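Local coordinates for protein uncharacterized HTH-type transcriptional regulator HI_0893 (PDB 3QKX) that probably binds cis-regulatory DNA through an N-terminal helix-turn-helix domain and regulates transcription as a TetR-family factor, at residues A[87-92]-A[153-158]; A[80-85]-A[181-186]; A[20-25]-A[103-108]; A[57-62]-A[110-115]. All coordinates share one frame; numbering follows the deposited sequence. Where two conformers were deposited one is given.

In the fold
Contacts 1 and 2 are buried, lie within the C-terminal region of the TetR fold and share helix 81-98, which meets helix 154-165 in contact 1 and helix 172-184 in contact 2. They touch directly and both reach the second subunit. Contacts 3 and 4 are only partly buried and join the N-terminal DNA-binding region to helix 100-109 and the loop after it; they meet where Met21 packs on Phe59. Chemistry follows place: aromatic rings, aliphatic packing and one side-chain hydrogen bond in each of contacts 1 and 2, against amides on helix-end backbone in contact 3 and a leucine with a CA-H...O contact in contact 4.

Contact 1. Residues A[87-92]-A[153-158]; sequences QMWKNI and LKTAIN. With SO4 (sulfate ion), chain F.
Met88 starts the contact by laying its CB against CD1 of Leu153, while the rest of this selenomethionine runs on toward helix 126-137. The other methyl, Leu153 CD2, lies 3.5 Å from Trp89 CA, on the backbone just after Met88. Trp89 does most of the polar and aromatic work. With CG anti to the backbone N (chi1 -160°), its indole swings across to the 153-158 segment, and Ala156 CB sits over one face, 3.5 Å from the centroid of the five-membered ring in a CH-pi contact. At the ring edge, Trp89 NE1 donates to Thr155 OG1 at 3.0 Å, nearly straight at 166° and with the oxygen in the indole plane. The bond helps to fix the turn of the ring whose face the alanine covers; Val178 and Ile179 of helix 172-184 also touch this indole. Thr155 OG1 is also hydrogen-bonded to Ser152 O, which helps to position it. Ile92 closes the segment with two branches: CD1 meets Leu153 CD1 at 3.8 Å, and CG2 reaches Ile157 CG1 at 3.8 Å while also resting on Ala156 CB. Helices 87-92 and 154-158 run nearly parallel, 21° apart with axes 8.8 Å from each other at closest approach, as neighbouring members of the all-helical C-terminal domain of a TetR-family regulator.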
# COMPACT_ATOMS: atom_id res chain seq x y z
N GLN A 87 -8.86 -17.82 -7.39
CA GLN A 87 -8.68 -18.43 -6.06
C GLN A 87 -7.67 -17.64 -5.23
O GLN A 87 -7.92 -17.37 -4.07
CB GLN A 87 -8.18 -19.86 -6.19
CG GLN A 87 -8.08 -20.65 -4.86
CD GLN A 87 -9.43 -20.85 -4.23
OE1 GLN A 87 -10.26 -21.55 -4.78
NE2 GLN A 87 -9.68 -20.18 -3.12
N MSE A 88 -6.54 -17.29 -5.83
CA MSE A 88 -5.50 -16.55 -5.12
C MSE A 88 -6.01 -15.17 -4.70
O MSE A 88 -5.71 -14.71 -3.61
CB MSE A 88 -4.23 -16.40 -5.97
CG MSE A 88 -3.37 -17.65 -6.00
SE MSE A 88 -1.64 -17.32 -6.86
CE MSE A 88 -2.23 -17.06 -8.71
N TRP A 89 -6.78 -14.52 -5.56
CA TRP A 89 -7.38 -13.22 -5.22
C TRP A 89 -8.28 -13.35 -3.99
O TRP A 89 -8.15 -12.60 -3.05
CB TRP A 89 -8.19 -12.67 -6.40
CG TRP A 89 -8.43 -11.21 -6.33
CD1 TRP A 89 -7.72 -10.25 -6.96
CD2 TRP A 89 -9.43 -10.54 -5.57
NE1 TRP A 89 -8.20 -9.01 -6.64
CE2 TRP A 89 -9.25 -9.16 -5.77
CE3 TRP A 89 -10.46 -10.97 -4.72
CZ2 TRP A 89 -10.05 -8.22 -5.20
CZ3 TRP A 89 -11.24 -10.03 -4.13
CH2 TRP A 89 -11.04 -8.66 -4.38
N LYS A 90 -9.17 -14.34 -4.02
CA LYS A 90 -10.13 -14.58 -2.95
C LYS A 90 -9.42 -14.99 -1.67
O LYS A 90 -9.82 -14.58 -0.55
CB LYS A 90 -11.11 -15.69 -3.34
CG LYS A 90 -12.04 -15.34 -4.49
CD LYS A 90 -12.59 -16.60 -5.11
CE LYS A 90 -13.96 -16.98 -4.53
NZ LYS A 90 -14.48 -18.25 -5.13
N ASN A 91 -8.38 -15.81 -1.80
CA ASN A 91 -7.59 -16.19 -0.64
C ASN A 91 -7.07 -14.96 0.08
O ASN A 91 -7.18 -14.87 1.29
CB ASN A 91 -6.39 -17.04 -1.02
CG ASN A 91 -6.76 -18.45 -1.48
OD1 ASN A 91 -7.83 -18.96 -1.20
ND2 ASN A 91 -5.86 -19.06 -2.24
N ILE A 92 -6.52 -14.00 -0.67
CA ILE A 92 -5.97 -12.79 -0.07
C ILE A 92 -7.08 -11.95 0.53
O ILE A 92 -6.93 -11.45 1.64
CB ILE A 92 -5.20 -11.93 -1.09
CG1 ILE A 92 -3.96 -12.67 -1.59
CG2 ILE A 92 -4.77 -10.62 -0.47
CD1 ILE A 92 -3.14 -11.85 -2.66
N LEU A 153 -2.92 -9.09 -8.66
CA LEU A 153 -3.28 -9.52 -7.30
C LEU A 153 -3.20 -8.39 -6.31
O LEU A 153 -3.92 -8.40 -5.32
CB LEU A 153 -2.37 -10.63 -6.79
CG LEU A 153 -2.86 -12.04 -6.91
CD1 LEU A 153 -1.93 -12.96 -6.09
CD2 LEU A 153 -4.28 -12.12 -6.44
N LYS A 154 -2.33 -7.42 -6.57
CA LYS A 154 -2.21 -6.25 -5.70
C LYS A 154 -3.54 -5.62 -5.40
O LYS A 154 -3.70 -5.10 -4.32
CB LYS A 154 -1.27 -5.23 -6.31
CG LYS A 154 -0.95 -4.02 -5.46
CD LYS A 154 -0.40 -4.37 -4.10
CE LYS A 154 0.15 -3.14 -3.39
NZ LYS A 154 0.63 -3.44 -2.01
N THR A 155 -4.50 -5.65 -6.35
CA THR A 155 -5.83 -5.07 -6.14
C THR A 155 -6.55 -5.64 -4.91
O THR A 155 -7.17 -4.92 -4.15
CB THR A 155 -6.75 -5.26 -7.37
OG1 THR A 155 -6.74 -6.65 -7.78
CG2 THR A 155 -6.30 -4.36 -8.54
N ALA A 156 -6.37 -6.94 -4.68
CA ALA A 156 -6.96 -7.60 -3.53
C ALA A 156 -6.52 -6.93 -2.25
O ALA A 156 -7.36 -6.60 -1.39
CB ALA A 156 -6.61 -9.03 -3.51
N ILE A 157 -5.23 -6.61 -2.17
CA ILE A 157 -4.67 -5.97 -0.98
C ILE A 157 -5.12 -4.53 -0.87
O ILE A 157 -5.44 -4.07 0.21
CB ILE A 157 -3.12 -6.03 -0.96
CG1 ILE A 157 -2.63 -7.48 -0.99
CG2 ILE A 157 -2.58 -5.29 0.27
CD1 ILE A 157 -1.17 -7.65 -1.39
N ASN A 158 -5.12 -3.81 -1.98
CA ASN A 158 -5.49 -2.41 -1.98
C ASN A 158 -7.00 -2.22 -1.65
O ASN A 158 -7.39 -1.25 -0.96
CB ASN A 158 -5.13 -1.74 -3.34
CG ASN A 158 -3.63 -1.36 -3.45
OD1 ASN A 158 -2.94 -1.26 -2.46
ND2 ASN A 158 -3.14 -1.15 -4.67
S SO4 F . -17.08 -20.53 -7.45
O1 SO4 F . -15.91 -21.37 -7.14
O2 SO4 F . -17.04 -20.08 -8.85
O3 SO4 F . -17.10 -19.38 -6.55
O4 SO4 F . -18.31 -21.29 -7.27

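Contact 2. Residues A[80-85]-A[181-186]; sequences PFFEQY and RSWRAI. With SO4 (sulfate ion), chain D.
Trp183 reaches into the 80-85 segment with its indole and is met there by two aromatic rings. Phe82 turns an edge toward the indole face, its CD1 3.5 Å from Trp183 CD1; the ring of Phe82 and the five-membered ring of Trp183 are inclined at 55°, an edge-to-face pair with centroids 4.7 Å apart. Over the six-membered ring lies the backbone of the same phenylalanine, with Phe82 CA 4.0 Å from the ring centroid in a CH-pi contact. Tyr85 lies obliquely to the six-membered ring, planes at 38°, with Trp183 CE3 over one face of the phenol ring, 3.6 Å from Tyr85 CG. Both side chains hold CG anti to the backbone N (chi1 171° for Tyr85) and slide past each other in opposite directions. This brings the phenol to the neighbouring helix, where Tyr85 OH donates to Ser182 OG, near the tyrosine ring plane; the short 2.5 Å is probably within coordinate error and says nothing firm about strength. Ser182 OG can pass its own proton to Val178 O or Ile179 O, or share it between them. On another side, Arg181 binds a sulfate ion through NE and NH2, and bonds through NH1 to Ala185 O and Gln187 O of the second subunit. Phe82, Tyr85 and Trp183 form an aromatic cluster between helices 81-98 and 172-184, beside the dimer interface of this TetR-type C-terminal domain.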
# COMPACT_ATOMS: atom_id res chain seq x y z
N PRO A 80 -8.48 -23.87 -14.76
CA PRO A 80 -7.87 -22.89 -15.65
C PRO A 80 -7.05 -21.85 -14.90
O PRO A 80 -7.29 -21.58 -13.73
CB PRO A 80 -9.08 -22.20 -16.31
CG PRO A 80 -10.21 -23.05 -16.09
CD PRO A 80 -9.95 -23.83 -14.85
N PHE A 81 -6.13 -21.22 -15.62
CA PHE A 81 -5.23 -20.25 -15.00
C PHE A 81 -5.98 -19.09 -14.38
O PHE A 81 -5.58 -18.61 -13.30
CB PHE A 81 -4.18 -19.75 -16.02
CG PHE A 81 -3.15 -20.81 -16.40
CD1 PHE A 81 -2.23 -21.28 -15.47
CD2 PHE A 81 -3.14 -21.38 -17.67
CE1 PHE A 81 -1.30 -22.25 -15.79
CE2 PHE A 81 -2.20 -22.38 -18.00
CZ PHE A 81 -1.28 -22.80 -17.05
N PHE A 82 -7.07 -18.66 -15.02
CA PHE A 82 -7.94 -17.63 -14.44
C PHE A 82 -8.50 -18.05 -13.10
O PHE A 82 -8.48 -17.29 -12.15
CB PHE A 82 -9.11 -17.29 -15.38
CG PHE A 82 -10.10 -16.36 -14.77
CD1 PHE A 82 -9.72 -15.10 -14.37
CD2 PHE A 82 -11.42 -16.76 -14.54
CE1 PHE A 82 -10.65 -14.21 -13.77
CE2 PHE A 82 -12.35 -15.87 -13.93
CZ PHE A 82 -11.96 -14.61 -13.56
N GLU A 83 -9.02 -19.27 -13.02
CA GLU A 83 -9.56 -19.76 -11.74
C GLU A 83 -8.47 -19.92 -10.68
O GLU A 83 -8.75 -19.71 -9.49
CB GLU A 83 -10.31 -21.08 -11.93
CG GLU A 83 -11.59 -20.96 -12.79
CD GLU A 83 -12.66 -19.99 -12.22
OE1 GLU A 83 -12.63 -19.68 -10.99
OE2 GLU A 83 -13.53 -19.55 -13.02
N GLN A 84 -7.25 -20.25 -11.10
CA GLN A 84 -6.12 -20.27 -10.18
C GLN A 84 -5.85 -18.87 -9.68
O GLN A 84 -5.59 -18.67 -8.51
CB GLN A 84 -4.87 -20.85 -10.84
CG GLN A 84 -4.97 -22.33 -11.18
CD GLN A 84 -3.81 -22.83 -12.04
OE1 GLN A 84 -2.72 -22.25 -12.04
NE2 GLN A 84 -4.04 -23.92 -12.76
N TYR A 85 -5.91 -17.90 -10.57
CA TYR A 85 -5.73 -16.51 -10.19
C TYR A 85 -6.89 -16.02 -9.31
O TYR A 85 -6.66 -15.37 -8.33
CB TYR A 85 -5.58 -15.63 -11.43
CG TYR A 85 -5.60 -14.15 -11.10
CD1 TYR A 85 -4.47 -13.48 -10.72
CD2 TYR A 85 -6.78 -13.42 -11.24
CE1 TYR A 85 -4.51 -12.10 -10.42
CE2 TYR A 85 -6.82 -12.07 -10.94
CZ TYR A 85 -5.69 -11.42 -10.53
OH TYR A 85 -5.76 -10.07 -10.25
N ARG A 181 -11.23 -7.91 -13.99
CA ARG A 181 -10.59 -6.75 -14.60
C ARG A 181 -9.12 -6.66 -14.24
O ARG A 181 -8.32 -6.29 -15.09
CB ARG A 181 -11.33 -5.49 -14.21
CG ARG A 181 -12.63 -5.39 -14.96
CD ARG A 181 -13.44 -4.24 -14.53
NE ARG A 181 -14.62 -4.09 -15.37
CZ ARG A 181 -14.63 -3.60 -16.61
NH1 ARG A 181 -13.50 -3.19 -17.21
NH2 ARG A 181 -15.77 -3.51 -17.27
N SER A 182 -8.76 -7.00 -13.00
CA SER A 182 -7.33 -7.03 -12.63
C SER A 182 -6.57 -8.12 -13.42
O SER A 182 -5.41 -7.93 -13.80
CB SER A 182 -7.19 -7.25 -11.14
OG SER A 182 -7.69 -8.51 -10.81
N TRP A 183 -7.23 -9.25 -13.64
CA TRP A 183 -6.74 -10.32 -14.53
C TRP A 183 -6.53 -9.81 -15.94
O TRP A 183 -5.51 -10.08 -16.55
CB TRP A 183 -7.74 -11.45 -14.56
CG TRP A 183 -7.48 -12.55 -15.57
CD1 TRP A 183 -8.26 -12.86 -16.63
CD2 TRP A 183 -6.47 -13.53 -15.52
NE1 TRP A 183 -7.77 -13.95 -17.27
CE2 TRP A 183 -6.67 -14.40 -16.60
CE3 TRP A 183 -5.40 -13.77 -14.66
CZ2 TRP A 183 -5.83 -15.46 -16.88
CZ3 TRP A 183 -4.56 -14.83 -14.93
CH2 TRP A 183 -4.77 -15.67 -16.04
N ARG A 184 -7.51 -9.06 -16.42
CA ARG A 184 -7.49 -8.48 -17.76
C ARG A 184 -6.21 -7.67 -18.01
O ARG A 184 -5.64 -7.71 -19.09
CB ARG A 184 -8.71 -7.59 -17.95
CG ARG A 184 -9.09 -7.38 -19.36
CD ARG A 184 -10.20 -6.36 -19.50
NE ARG A 184 -11.50 -6.80 -18.97
CZ ARG A 184 -12.65 -6.14 -19.16
NH1 ARG A 184 -12.66 -4.99 -19.85
NH2 ARG A 184 -13.80 -6.60 -18.66
N ALA A 185 -5.76 -6.95 -16.98
CA ALA A 185 -4.56 -6.14 -17.05
C ALA A 185 -3.26 -6.92 -17.33
O ALA A 185 -2.29 -6.34 -17.83
CB ALA A 185 -4.41 -5.35 -15.74
N ILE A 186 -3.22 -8.20 -16.98
CA ILE A 186 -2.00 -9.01 -17.19
C ILE A 186 -2.13 -10.06 -18.28
O ILE A 186 -1.22 -10.88 -18.42
CB ILE A 186 -1.46 -9.66 -15.88
CG1 ILE A 186 -2.49 -10.57 -15.25
CG2 ILE A 186 -1.03 -8.60 -14.91
CD1 ILE A 186 -1.93 -11.44 -14.18
S SO4 D . -18.04 -5.37 -15.89
O1 SO4 D . -17.72 -5.88 -17.23
O2 SO4 D . -18.11 -3.90 -15.90
O3 SO4 D . -17.07 -5.87 -14.91
O4 SO4 D . -19.37 -5.85 -15.50

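Contact 3. Residues A[20-25]-A[103-108]; sequences LMAREG and LSNLKQ
The C-terminal end of helix 6-23 comes up against helix 100-109, with the backbones nearest at Ala22 and Asn105, whose CA atoms are 6.0 Å apart. Asn105 lays its amide against Met21: the selenium approaches Asn105 CG at 3.7 Å, and Met21 CB and CG lie beside the amide. With CG anti to the backbone N (chi1 -158°) and the chain extended to selenium, SE comes against the asparagine; the bend at chi3 turns only the terminal CE. Asn105 OD1 comes 3.3 Å from Ala22 N, though the angle is too poor for a hydrogen bond; the amide is held through ND2, which bonds to Asp18 O one turn back. This is a joint between the first helix of the TetR-type DNA-binding region and the C-terminal region of the same chain. Gln108, extended beyond CG, reaches across to the helix end, and its NE2 makes a weak hydrogen bond to Met21 O at 3.3 Å. Its OE1 passes 4.0 Å from Gly25 CA and accepts from Leu26 N, so one glutamine amide meets both a late helical carbonyl and the chain beyond the helix. Toward the solvent-facing Ser104, Ala22 CB lies 4.3 Å from Ser104 CB.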
# COMPACT_ATOMS: atom_id res chain seq x y z
N LEU A 20 -0.27 -5.88 19.73
CA LEU A 20 0.40 -4.72 20.33
C LEU A 20 0.89 -3.77 19.22
O LEU A 20 0.87 -2.54 19.39
CB LEU A 20 1.55 -5.16 21.27
CG LEU A 20 1.88 -4.29 22.49
N MSE A 21 1.22 -4.32 18.06
CA MSE A 21 1.58 -3.49 16.90
C MSE A 21 0.37 -2.75 16.30
O MSE A 21 0.50 -1.63 15.82
CB MSE A 21 2.26 -4.35 15.83
CG MSE A 21 3.11 -3.56 14.88
SE MSE A 21 3.75 -4.66 13.45
CE MSE A 21 4.83 -5.89 14.44
N ALA A 22 -0.80 -3.40 16.29
CA ALA A 22 -2.01 -2.81 15.74
C ALA A 22 -2.61 -1.74 16.67
O ALA A 22 -3.11 -0.71 16.19
CB ALA A 22 -3.03 -3.90 15.44
N ARG A 23 -2.53 -1.95 17.98
CA ARG A 23 -3.15 -1.03 18.96
C ARG A 23 -2.25 0.17 19.33
O ARG A 23 -2.67 1.34 19.19
CB ARG A 23 -3.56 -1.78 20.22
CG ARG A 23 -4.65 -2.83 19.96
CD ARG A 23 -5.23 -3.38 21.26
NE ARG A 23 -5.61 -4.79 21.12
CZ ARG A 23 -5.75 -5.66 22.13
NH1 ARG A 23 -5.56 -5.30 23.41
NH2 ARG A 23 -6.10 -6.92 21.87
N GLU A 24 -1.05 -0.13 19.84
CA GLU A 24 0.01 0.86 20.02
C GLU A 24 0.88 0.81 18.76
O GLU A 24 0.57 0.05 17.84
CB GLU A 24 0.84 0.52 21.26
CG GLU A 24 0.01 0.32 22.54
CD GLU A 24 0.84 -0.19 23.71
OE1 GLU A 24 1.24 -1.38 23.71
OE2 GLU A 24 1.08 0.59 24.65
N GLY A 25 1.94 1.61 18.70
CA GLY A 25 2.88 1.56 17.55
C GLY A 25 3.94 0.45 17.64
O GLY A 25 4.23 -0.02 18.73
N LEU A 103 -4.09 -6.79 8.53
CA LEU A 103 -4.30 -5.70 7.56
C LEU A 103 -3.72 -4.35 8.06
O LEU A 103 -3.04 -3.67 7.30
CB LEU A 103 -5.79 -5.58 7.20
CG LEU A 103 -6.21 -4.48 6.24
CD1 LEU A 103 -5.67 -4.78 4.85
CD2 LEU A 103 -7.73 -4.33 6.25
N SER A 104 -3.95 -4.00 9.33
CA SER A 104 -3.37 -2.78 9.90
C SER A 104 -1.85 -2.78 9.84
O SER A 104 -1.24 -1.79 9.50
CB SER A 104 -3.76 -2.59 11.36
OG SER A 104 -5.15 -2.50 11.52
N ASN A 105 -1.26 -3.91 10.19
CA ASN A 105 0.20 -3.98 10.29
C ASN A 105 0.93 -4.11 8.94
O ASN A 105 2.12 -3.84 8.88
CB ASN A 105 0.60 -5.09 11.27
CG ASN A 105 0.13 -4.81 12.68
OD1 ASN A 105 -0.04 -3.67 13.07
ND2 ASN A 105 -0.09 -5.87 13.46
N LEU A 106 0.22 -4.49 7.87
CA LEU A 106 0.81 -4.56 6.51
C LEU A 106 1.79 -3.41 6.20
O LEU A 106 2.89 -3.64 5.68
CB LEU A 106 -0.28 -4.55 5.44
CG LEU A 106 -1.04 -5.82 5.10
CD1 LEU A 106 -2.08 -5.52 4.01
CD2 LEU A 106 -0.11 -6.91 4.65
N LYS A 107 1.37 -2.19 6.52
CA LYS A 107 2.18 -1.02 6.22
C LYS A 107 3.43 -1.03 7.11
O LYS A 107 4.57 -1.05 6.61
CB LYS A 107 1.35 0.26 6.43
CG LYS A 107 0.11 0.36 5.50
N GLN A 108 3.20 -1.09 8.42
CA GLN A 108 4.30 -1.15 9.40
C GLN A 108 5.26 -2.36 9.24
O GLN A 108 6.38 -2.30 9.75
CB GLN A 108 3.74 -1.13 10.83
CG GLN A 108 3.17 0.21 11.27
CD GLN A 108 2.60 0.15 12.68
OE1 GLN A 108 3.17 0.69 13.62
NE2 GLN A 108 1.47 -0.54 12.83

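Contact 4. Residues A[57-62]-A[110-115]; sequences EQFAHR and ESLPNF
Helix 52-72, which leads out of the TetR-type DNA-binding region, is met here by the loop that follows helix 100-109 in the C-terminal region. Leu112 and the Pro113 carbonyl are the parts of the loop that touch it most closely. Leu112 CD1 lies at the edge of the Phe59 ring, near its plane, 3.8 Å from Phe59 CD2, and the two side chains cross at a slant. Phe59 has CG anti to the backbone N (chi1 177°), which carries its ring along the helix surface to the leucine; Thr17, Asp18 and Met21 of helix 6-23 also touch this ring. The same leucine methyl reaches Ala60 CB at 4.1 Å, one residue further along. In this way the branch end of a single leucine rests against two consecutive residues of the helix.

A turn earlier on the helix, Pro113 O points at Glu57. Glu57 CA approaches this oxygen at 3.5 Å with an angle at H of 153°, a CA-H...O contact, and Glu57 CG comes to 3.4 Å from Pro113 O. The peptide bond between Pro113 and Asn114 is modelled cis, rare before a residue other than proline. Further out, Glu57 OE1 and Asn114 ND2 stay 4.3 Å apart, too far for a hydrogen bond. Between these two segments, then, the packing is apolar on Leu112, with one weak CA-H...O contact at Glu57, so little in the chemistry fixes the loop's direction strongly.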
# COMPACT_ATOMS: atom_id res chain seq x y z
N GLU A 57 12.75 -10.10 13.78
CA GLU A 57 13.29 -10.88 12.65
C GLU A 57 12.46 -12.14 12.40
O GLU A 57 11.97 -12.35 11.29
CB GLU A 57 14.76 -11.29 12.87
CG GLU A 57 15.78 -10.15 12.76
CD GLU A 57 17.15 -10.60 12.24
OE1 GLU A 57 17.25 -10.98 11.05
OE2 GLU A 57 18.14 -10.55 13.01
N GLN A 58 12.33 -12.97 13.43
CA GLN A 58 11.57 -14.23 13.32
C GLN A 58 10.09 -13.97 13.00
O GLN A 58 9.47 -14.72 12.24
CB GLN A 58 11.71 -15.08 14.59
CG GLN A 58 13.09 -15.73 14.75
CD GLN A 58 13.19 -16.63 16.00
OE1 GLN A 58 12.25 -17.37 16.33
NE2 GLN A 58 14.34 -16.57 16.68
N PHE A 59 9.54 -12.89 13.57
CA PHE A 59 8.18 -12.47 13.30
C PHE A 59 7.99 -12.17 11.81
O PHE A 59 7.01 -12.61 11.22
CB PHE A 59 7.85 -11.23 14.13
CG PHE A 59 6.48 -10.65 13.86
CD1 PHE A 59 5.34 -11.24 14.41
CD2 PHE A 59 6.33 -9.51 13.11
CE1 PHE A 59 4.08 -10.68 14.20
CE2 PHE A 59 5.08 -8.96 12.88
CZ PHE A 59 3.95 -9.55 13.44
N ALA A 60 8.92 -11.41 11.24
CA ALA A 60 8.95 -11.16 9.79
C ALA A 60 8.83 -12.45 9.00
O ALA A 60 7.95 -12.57 8.16
CB ALA A 60 10.23 -10.43 9.39
N HIS A 61 9.69 -13.42 9.32
CA HIS A 61 9.68 -14.73 8.64
C HIS A 61 8.35 -15.43 8.77
O HIS A 61 7.87 -16.04 7.82
CB HIS A 61 10.79 -15.64 9.19
CG HIS A 61 12.13 -15.41 8.56
ND1 HIS A 61 12.41 -15.78 7.26
CD2 HIS A 61 13.26 -14.84 9.04
CE1 HIS A 61 13.66 -15.46 6.97
NE2 HIS A 61 14.20 -14.89 8.04
N ARG A 62 7.76 -15.34 9.96
CA ARG A 62 6.45 -15.90 10.23
C ARG A 62 5.39 -15.19 9.42
O ARG A 62 4.44 -15.83 8.96
CB ARG A 62 6.15 -15.84 11.75
CG ARG A 62 4.71 -16.11 12.19
CD ARG A 62 3.97 -14.83 12.44
NE ARG A 62 2.73 -15.02 13.17
CZ ARG A 62 1.86 -14.05 13.42
NH1 ARG A 62 2.06 -12.81 12.98
NH2 ARG A 62 0.75 -14.32 14.11
N GLU A 110 6.92 -3.35 6.59
CA GLU A 110 8.08 -2.98 5.74
C GLU A 110 9.26 -2.36 6.52
O GLU A 110 10.39 -2.41 6.04
CB GLU A 110 7.67 -2.06 4.60
CG GLU A 110 6.95 -2.80 3.47
CD GLU A 110 6.27 -1.85 2.47
OE1 GLU A 110 6.63 -0.64 2.44
OE2 GLU A 110 5.37 -2.31 1.73
N SER A 111 8.99 -1.82 7.71
CA SER A 111 10.06 -1.37 8.63
C SER A 111 10.81 -2.52 9.36
O SER A 111 11.83 -2.26 10.02
CB SER A 111 9.49 -0.41 9.68
OG SER A 111 8.89 0.72 9.07
N LEU A 112 10.33 -3.77 9.25
CA LEU A 112 10.96 -4.89 9.96
C LEU A 112 12.29 -5.29 9.30
O LEU A 112 12.40 -5.24 8.07
CB LEU A 112 10.03 -6.12 9.98
CG LEU A 112 8.71 -6.03 10.76
CD1 LEU A 112 7.84 -7.24 10.45
CD2 LEU A 112 8.98 -5.93 12.24
N PRO A 113 13.29 -5.70 10.11
CA PRO A 113 14.52 -6.29 9.56
C PRO A 113 14.32 -7.78 9.23
O PRO A 113 14.16 -8.56 10.17
CB PRO A 113 15.53 -6.11 10.71
CG PRO A 113 14.73 -6.08 11.95
CD PRO A 113 13.34 -5.62 11.59
N ASN A 114 14.31 -8.23 7.97
CA ASN A 114 14.46 -7.43 6.75
C ASN A 114 13.33 -7.77 5.77
O ASN A 114 13.38 -8.81 5.11
CB ASN A 114 15.83 -7.70 6.10
CG ASN A 114 16.99 -7.50 7.06
OD1 ASN A 114 17.35 -6.37 7.38
ND2 ASN A 114 17.58 -8.59 7.50
N PHE A 115 12.32 -6.90 5.67
CA PHE A 115 11.23 -7.06 4.68
C PHE A 115 11.72 -6.82 3.22
O PHE A 115 11.00 -7.14 2.26
CB PHE A 115 10.03 -6.14 5.01
CG PHE A 115 8.72 -6.58 4.40